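Local coordinates for protein ATP:cob(I)alamin adenosyltransferase, putative (PDB 2ZHZ) that probably transfers the adenosyl group of ATP to the cobalt of reduced cobalamin, yielding adenosylcobalamin and triphosphate, at residues D93-H98 / S156-V161; L20-R25 / C77-A82. All coordinates share one frame; numbering follows the deposited sequence.

Overall arrangement
The two contacts illustrate how the chemistry of a contact follows its place in a fold. Contact 1 is buried and joins two long helices of the bundle, 86-101 and 147-169, mainly through apolar side chains, while the carboxylate of D157 forms a salt bridge with R11 of a second subunit. Contact 2 is a surface contact between two loops, one between strands 17-19 and 25-27, the other following helix 56-77; it relies on a backbone hydrogen bond with lighter apolar cover. The nearest atoms of contact 1 and contact 2 are about 17 Å apart. They share no segment, but helix 56-77, whose end lies in contact 2, also packs against contact 1. ATP binds near each.

Contact 1: residues D93-H98 / S156-V161; sequences DGWLAH and SDLLFV
Two flat groups frame this contact, the indole of W95 and the carboxylate of D157. The indole meets L158 obliquely, its CE3 lying 3.8 Å from CD2 of that leucine, while the rest of the ring leads away to lie against A61, A64 and I65 of helix 56-77. One face of the D157 carboxylate is closed by a methyl group: L96 CD2 sits squarely over it, 3.6 Å from D157 CG and at nearly equal range from both oxygens. At OD1 the carboxylate forms a salt bridge with R11 of the second subunit, which also packs on L96. The leucine thus gives apolar cover to a group that carries an intersubunit charge pair.

The same CD2 of L96 also presses on the backbone of the opposing helix, 3.5 Å from L158 CA, and touches V161 CG2 at 3.8 Å. L158, its CG anti to the backbone N (chi1 179°), extends both methyls to W95: CD2 meets CB as well as the ring, and CD1 meets CB and the backbone carbonyl carbon.

D157 belongs to a magnesium site of this protein, but here its side chain is about 6 Å from the bound magnesium ion and from ATP, too far to coordinate the metal directly. The two segments run in nearly the same direction, their axes 27° apart and 9.6 Å at closest approach. Helix 56-77 packs against W95 and L158, and helix 116-141 touches S156, L159 and F160, so the pair is embedded in the helix bundle.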
ATOM      1  N   ASP B  93     -13.936 -18.896   6.341  1.00 21.51           N
ATOM      2  CA  ASP B  93     -14.513 -19.118   7.664  1.00 23.68           C
ATOM      3  C   ASP B  93     -13.885 -20.347   8.311  1.00 25.19           C
ATOM      4  O   ASP B  93     -13.722 -20.404   9.528  1.00 24.17           O
ATOM      5  CB  ASP B  93     -16.030 -19.318   7.580  1.00 25.59           C
ATOM      6  CG  ASP B  93     -16.779 -18.028   7.323  1.00 27.78           C
ATOM      7  OD1 ASP B  93     -16.179 -16.947   7.479  1.00 27.32           O
ATOM      8  OD2 ASP B  93     -17.979 -18.099   6.979  1.00 29.81           O
ATOM      9  N   GLY B  94     -13.544 -21.331   7.485  1.00 27.24           N
ATOM     10  CA  GLY B  94     -12.936 -22.550   7.987  1.00 25.50           C
ATOM     11  C   GLY B  94     -11.526 -22.303   8.484  1.00 25.14           C
ATOM     12  O   GLY B  94     -11.145 -22.782   9.551  1.00 22.64           O
ATOM     13  N   TRP B  95     -10.742 -21.561   7.706  1.00 22.31           N
ATOM     14  CA  TRP B  95      -9.380 -21.249   8.108  1.00 22.55           C
ATOM     15  C   TRP B  95      -9.411 -20.423   9.387  1.00 21.58           C
ATOM     16  O   TRP B  95      -8.561 -20.584  10.261  1.00 21.86           O
ATOM     17  CB  TRP B  95      -8.648 -20.483   7.002  1.00 24.18           C
ATOM     18  CG  TRP B  95      -8.193 -21.350   5.866  1.00 27.23           C
ATOM     19  CD1 TRP B  95      -7.677 -22.612   5.954  1.00 29.74           C
ATOM     20  CD2 TRP B  95      -8.139 -20.992   4.479  1.00 27.75           C
ATOM     21  NE1 TRP B  95      -7.302 -23.061   4.712  1.00 29.88           N
ATOM     22  CE2 TRP B  95      -7.574 -22.087   3.787  1.00 28.88           C
ATOM     23  CE3 TRP B  95      -8.510 -19.853   3.754  1.00 26.99           C
ATOM     24  CZ2 TRP B  95      -7.371 -22.077   2.402  1.00 30.56           C
ATOM     25  CZ3 TRP B  95      -8.307 -19.842   2.376  1.00 28.17           C
ATOM     26  CH2 TRP B  95      -7.742 -20.949   1.715  1.00 29.66           C
ATOM     27  N   LEU B  96     -10.397 -19.539   9.494  1.00 20.68           N
ATOM     28  CA  LEU B  96     -10.540 -18.710  10.683  1.00 20.79           C
ATOM     29  C   LEU B  96     -10.754 -19.589  11.911  1.00 22.86           C
ATOM     30  O   LEU B  96     -10.082 -19.420  12.926  1.00 19.18           O
ATOM     31  CB  LEU B  96     -11.722 -17.749  10.532  1.00 20.95           C
ATOM     32  CG  LEU B  96     -11.432 -16.435   9.802  1.00 21.91           C
ATOM     33  CD1 LEU B  96     -12.731 -15.731   9.458  1.00 19.93           C
ATOM     34  CD2 LEU B  96     -10.561 -15.550  10.689  1.00 19.61           C
ATOM     35  N   ALA B  97     -11.696 -20.525  11.814  1.00 21.38           N
ATOM     36  CA  ALA B  97     -11.979 -21.419  12.932  1.00 22.01           C
ATOM     37  C   ALA B  97     -10.758 -22.284  13.222  1.00 19.95           C
ATOM     38  O   ALA B  97     -10.392 -22.500  14.380  1.00 19.82           O
ATOM     39  CB  ALA B  97     -13.192 -22.301  12.609  1.00 19.59           C
ATOM     40  N   HIS B  98     -10.121 -22.766  12.160  1.00 19.85           N
ATOM     41  CA  HIS B  98      -8.941 -23.612  12.284  1.00 20.46           C
ATOM     42  C   HIS B  98      -7.816 -22.949  13.081  1.00 22.31           C
ATOM     43  O   HIS B  98      -7.303 -23.519  14.042  1.00 20.54           O
ATOM     44  CB  HIS B  98      -8.418 -23.987  10.894  1.00 21.53           C
ATOM     45  CG  HIS B  98      -7.139 -24.764  10.920  1.00 23.99           C
ATOM     46  ND1 HIS B  98      -7.094 -26.117  11.178  1.00 28.65           N
ATOM     47  CD2 HIS B  98      -5.853 -24.370  10.760  1.00 27.53           C
ATOM     48  CE1 HIS B  98      -5.837 -26.523  11.177  1.00 28.48           C
ATOM     49  NE2 HIS B  98      -5.064 -25.482  10.926  1.00 27.64           N
ATOM     50  N   SER B 156      -9.566  -9.940   6.002  1.00 16.90           N
ATOM     51  CA  SER B 156      -8.793  -9.084   6.902  1.00 16.04           C
ATOM     52  C   SER B 156      -8.765  -9.722   8.288  1.00 16.71           C
ATOM     53  O   SER B 156      -7.768  -9.637   9.002  1.00 17.04           O
ATOM     54  CB  SER B 156      -9.369  -7.659   6.968  1.00 20.12           C
ATOM     55  OG  SER B 156     -10.646  -7.611   7.569  1.00 20.27           O
ATOM     56  N   ASP B 157      -9.861 -10.377   8.655  1.00 15.64           N
ATOM     57  CA  ASP B 157      -9.955 -11.061   9.943  1.00 18.54           C
ATOM     58  C   ASP B 157      -8.923 -12.192   9.940  1.00 17.17           C
ATOM     59  O   ASP B 157      -8.142 -12.332  10.881  1.00 18.25           O
ATOM     60  CB  ASP B 157     -11.374 -11.620  10.122  1.00 20.51           C
ATOM     61  CG  ASP B 157     -11.633 -12.178  11.520  1.00 24.44           C
ATOM     62  OD1 ASP B 157     -12.765 -12.653  11.747  1.00 23.04           O
ATOM     63  OD2 ASP B 157     -10.731 -12.149  12.386  1.00 22.89           O
ATOM     64  N   LEU B 158      -8.907 -12.987   8.869  1.00 16.90           N
ATOM     65  CA  LEU B 158      -7.966 -14.102   8.762  1.00 16.92           C
ATOM     66  C   LEU B 158      -6.511 -13.632   8.737  1.00 17.14           C
ATOM     67  O   LEU B 158      -5.625 -14.300   9.272  1.00 14.52           O
ATOM     68  CB  LEU B 158      -8.259 -14.935   7.506  1.00 15.97           C
ATOM     69  CG  LEU B 158      -7.324 -16.126   7.271  1.00 16.60           C
ATOM     70  CD1 LEU B 158      -7.355 -17.048   8.489  1.00 18.25           C
ATOM     71  CD2 LEU B 158      -7.755 -16.883   6.018  1.00 18.00           C
ATOM     72  N   LEU B 159      -6.258 -12.490   8.106  1.00 15.08           N
ATOM     73  CA  LEU B 159      -4.899 -11.965   8.052  1.00 15.29           C
ATOM     74  C   LEU B 159      -4.449 -11.562   9.459  1.00 15.51           C
ATOM     75  O   LEU B 159      -3.280 -11.723   9.822  1.00 15.92           O
ATOM     76  CB  LEU B 159      -4.834 -10.787   7.072  1.00 14.22           C
ATOM     77  CG  LEU B 159      -4.882 -11.258   5.609  1.00 15.71           C
ATOM     78  CD1 LEU B 159      -5.109 -10.084   4.671  1.00 12.88           C
ATOM     79  CD2 LEU B 159      -3.574 -11.986   5.272  1.00 15.68           C
ATOM     80  N   PHE B 160      -5.384 -11.048  10.255  1.00 14.79           N
ATOM     81  CA  PHE B 160      -5.089 -10.672  11.633  1.00 15.07           C
ATOM     82  C   PHE B 160      -4.728 -11.955  12.389  1.00 15.75           C
ATOM     83  O   PHE B 160      -3.735 -12.017  13.110  1.00 16.52           O
ATOM     84  CB  PHE B 160      -6.322 -10.039  12.278  1.00 13.98           C
ATOM     85  CG  PHE B 160      -6.145  -9.690  13.731  1.00 20.73           C
ATOM     86  CD1 PHE B 160      -5.527  -8.502  14.109  1.00 22.47           C
ATOM     87  CD2 PHE B 160      -6.614 -10.548  14.725  1.00 22.89           C
ATOM     88  CE1 PHE B 160      -5.380  -8.165  15.459  1.00 22.15           C
ATOM     89  CE2 PHE B 160      -6.476 -10.227  16.075  1.00 22.98           C
ATOM     90  CZ  PHE B 160      -5.857  -9.030  16.445  1.00 24.12           C
ATOM     91  N   VAL B 161      -5.549 -12.983  12.206  1.00 15.31           N
ATOM     92  CA  VAL B 161      -5.332 -14.265  12.870  1.00 16.29           C
ATOM     93  C   VAL B 161      -4.020 -14.910  12.446  1.00 16.24           C
ATOM     94  O   VAL B 161      -3.287 -15.440  13.279  1.00 16.62           O
ATOM     95  CB  VAL B 161      -6.500 -15.230  12.586  1.00 18.84           C
ATOM     96  CG1 VAL B 161      -6.224 -16.597  13.213  1.00 20.84           C
ATOM     97  CG2 VAL B 161      -7.782 -14.649  13.152  1.00 16.22           C
TER

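Contact 2: residues L20-R25 / C77-A82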
ATOM      1  N   LEU B  20     -13.041  -2.864 -19.772  1.00 23.72           N
ATOM      2  CA  LEU B  20     -13.503  -3.878 -18.837  1.00 25.66           C
ATOM      3  C   LEU B  20     -13.698  -5.173 -19.618  1.00 27.25           C
ATOM      4  O   LEU B  20     -13.725  -5.162 -20.849  1.00 26.84           O
ATOM      5  CB  LEU B  20     -14.819  -3.444 -18.191  1.00 23.75           C
ATOM      6  CG  LEU B  20     -14.713  -2.237 -17.255  1.00 25.21           C
ATOM      7  CD1 LEU B  20     -16.096  -1.831 -16.776  1.00 26.24           C
ATOM      8  CD2 LEU B  20     -13.817  -2.590 -16.078  1.00 26.04           C
ATOM      9  N   GLY B  21     -13.834  -6.283 -18.900  1.00 28.72           N
ATOM     10  CA  GLY B  21     -14.003  -7.576 -19.542  1.00 29.54           C
ATOM     11  C   GLY B  21     -15.201  -7.752 -20.461  1.00 31.83           C
ATOM     12  O   GLY B  21     -15.231  -8.684 -21.267  1.00 33.22           O
ATOM     13  N   ASP B  22     -16.188  -6.872 -20.357  1.00 30.54           N
ATOM     14  CA  ASP B  22     -17.374  -6.981 -21.196  1.00 31.15           C
ATOM     15  C   ASP B  22     -17.279  -6.122 -22.456  1.00 31.72           C
ATOM     16  O   ASP B  22     -18.231  -6.038 -23.233  1.00 33.74           O
ATOM     17  CB  ASP B  22     -18.617  -6.595 -20.392  1.00 32.61           C
ATOM     18  CG  ASP B  22     -18.601  -5.151 -19.958  1.00 32.08           C
ATOM     19  OD1 ASP B  22     -17.530  -4.511 -20.039  1.00 35.39           O
ATOM     20  OD2 ASP B  22     -19.659  -4.653 -19.525  1.00 33.66           O
ATOM     21  N   GLY B  23     -16.129  -5.482 -22.653  1.00 31.05           N
ATOM     22  CA  GLY B  23     -15.938  -4.650 -23.828  1.00 29.96           C
ATOM     23  C   GLY B  23     -16.143  -3.163 -23.611  1.00 28.21           C
ATOM     24  O   GLY B  23     -15.798  -2.359 -24.472  1.00 30.06           O
ATOM     25  N   SER B  24     -16.701  -2.783 -22.466  1.00 25.69           N
ATOM     26  CA  SER B  24     -16.944  -1.374 -22.181  1.00 25.47           C
ATOM     27  C   SER B  24     -15.668  -0.653 -21.755  1.00 25.12           C
ATOM     28  O   SER B  24     -14.709  -1.283 -21.312  1.00 25.99           O
ATOM     29  CB  SER B  24     -18.005  -1.226 -21.085  1.00 23.51           C
ATOM     30  OG  SER B  24     -17.562  -1.802 -19.868  1.00 26.69           O
ATOM     31  N   ARG B  25     -15.658   0.667 -21.913  1.00 26.04           N
ATOM     32  CA  ARG B  25     -14.508   1.478 -21.532  1.00 28.20           C
ATOM     33  C   ARG B  25     -14.866   2.422 -20.403  1.00 26.50           C
ATOM     34  O   ARG B  25     -15.983   2.937 -20.341  1.00 25.69           O
ATOM     35  CB  ARG B  25     -13.999   2.311 -22.701  1.00 31.85           C
ATOM     36  CG  ARG B  25     -13.287   1.524 -23.771  1.00 37.80           C
ATOM     37  CD  ARG B  25     -12.447   2.451 -24.635  1.00 42.53           C
ATOM     38  NE  ARG B  25     -11.179   2.805 -24.001  1.00 43.89           N
ATOM     39  CZ  ARG B  25     -10.213   1.932 -23.731  1.00 43.82           C
ATOM     40  NH1 ARG B  25     -10.371   0.649 -24.036  1.00 43.44           N
ATOM     41  NH2 ARG B  25      -9.084   2.342 -23.171  1.00 41.10           N
ATOM     42  N   CYS B  77     -13.870  -7.037 -12.934  1.00 24.00           N
ATOM     43  CA  CYS B  77     -13.536  -6.657 -14.312  1.00 29.66           C
ATOM     44  C   CYS B  77     -14.656  -6.954 -15.302  1.00 32.01           C
ATOM     45  O   CYS B  77     -14.783  -6.287 -16.333  1.00 32.21           O
ATOM     46  CB  CYS B  77     -12.280  -7.393 -14.779  1.00 32.88           C
ATOM     47  SG  CYS B  77     -10.747  -6.870 -13.997  1.00 42.06           S
ATOM     48  N   ILE B  78     -15.455  -7.969 -14.998  1.00 31.71           N
ATOM     49  CA  ILE B  78     -16.556  -8.350 -15.868  1.00 35.01           C
ATOM     50  C   ILE B  78     -17.879  -8.129 -15.148  1.00 35.65           C
ATOM     51  O   ILE B  78     -18.372  -9.013 -14.449  1.00 36.49           O
ATOM     52  CB  ILE B  78     -16.442  -9.826 -16.278  1.00 36.77           C
ATOM     53  CG1 ILE B  78     -15.093 -10.061 -16.960  1.00 37.81           C
ATOM     54  CG2 ILE B  78     -17.591 -10.198 -17.205  1.00 38.95           C
ATOM     55  CD1 ILE B  78     -14.834 -11.506 -17.337  1.00 43.13           C
ATOM     56  N   PRO B  79     -18.468  -6.935 -15.307  1.00 36.94           N
ATOM     57  CA  PRO B  79     -19.742  -6.598 -14.668  1.00 40.13           C
ATOM     58  C   PRO B  79     -20.787  -7.696 -14.854  1.00 44.15           C
ATOM     59  O   PRO B  79     -20.983  -8.198 -15.963  1.00 43.30           O
ATOM     60  CB  PRO B  79     -20.137  -5.298 -15.360  1.00 40.35           C
ATOM     61  CG  PRO B  79     -18.809  -4.656 -15.628  1.00 39.20           C
ATOM     62  CD  PRO B  79     -17.989  -5.818 -16.143  1.00 37.80           C
ATOM     63  N   GLY B  80     -21.447  -8.069 -13.762  1.00 47.28           N
ATOM     64  CA  GLY B  80     -22.465  -9.103 -13.827  1.00 49.40           C
ATOM     65  C   GLY B  80     -21.901 -10.503 -13.690  1.00 50.55           C
ATOM     66  O   GLY B  80     -22.649 -11.478 -13.636  1.00 51.77           O
ATOM     67  N   HIS B  81     -20.577 -10.605 -13.635  1.00 49.99           N
ATOM     68  CA  HIS B  81     -19.916 -11.898 -13.496  1.00 50.54           C
ATOM     69  C   HIS B  81     -19.879 -12.279 -12.017  1.00 47.75           C
ATOM     70  O   HIS B  81     -19.889 -11.409 -11.147  1.00 48.29           O
ATOM     71  CB  HIS B  81     -18.493 -11.823 -14.066  1.00 53.08           C
ATOM     72  CG  HIS B  81     -17.731 -13.107 -13.965  1.00 57.28           C
ATOM     73  ND1 HIS B  81     -18.206 -14.297 -14.472  1.00 58.94           N
ATOM     74  CD2 HIS B  81     -16.520 -13.383 -13.425  1.00 58.56           C
ATOM     75  CE1 HIS B  81     -17.321 -15.253 -14.248  1.00 59.97           C
ATOM     76  NE2 HIS B  81     -16.288 -14.724 -13.614  1.00 60.21           N
ATOM     77  N   ALA B  82     -19.850 -13.580 -11.740  1.00 43.87           N
ATOM     78  CA  ALA B  82     -19.821 -14.067 -10.365  1.00 40.19           C
ATOM     79  C   ALA B  82     -18.811 -15.193 -10.203  1.00 37.89           C
ATOM     80  O   ALA B  82     -19.100 -16.347 -10.522  1.00 39.95           O
ATOM     81  CB  ALA B  82     -21.205 -14.546  -9.956  1.00 38.97           C
TER
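A short backbone hydrogen bond with an off-plane approach joins these loops: G21 N donates to C77 O at 2.7 Å, with an N-H...O angle of 147°. The donor stands 41° out of the carbonyl plane rather than on a lone pair. The carbonyl belongs to the last turn of helix 56-77, which I78 leaves. L20 CB also lies against this oxygen, 3.4 Å from C77 O.

With no side chain at G21, the backbones can come close, and I78 CG1 rests 3.7 Å from G21 CA. P79 touches both L20 and D22. Its CG meets L20 CD1 at 4.1 Å, the two side chains at about a right angle, and its CD lies over one face of the D22 carboxylate, 3.9 Å from D22 CG. S24 N approaches from the opposite face, 3.1 Å from D22 OD1, while S24 OG takes the syn lone pair of that oxygen at 2.7 Å. Two bonds therefore fix the carboxylate; with CG between backbone N and carbonyl carbon (chi1 64°), OD1 is placed where both S24 donors can meet it.

R32 of helix 31-50 touches both L20 and P79. The type I turn from L20 to G23, with the Asx turn at D22, forms the connection of the beta hairpin of strands 17-19 and 25-27, whose first strand contributes T17, T18 and G19 to the ATP pocket.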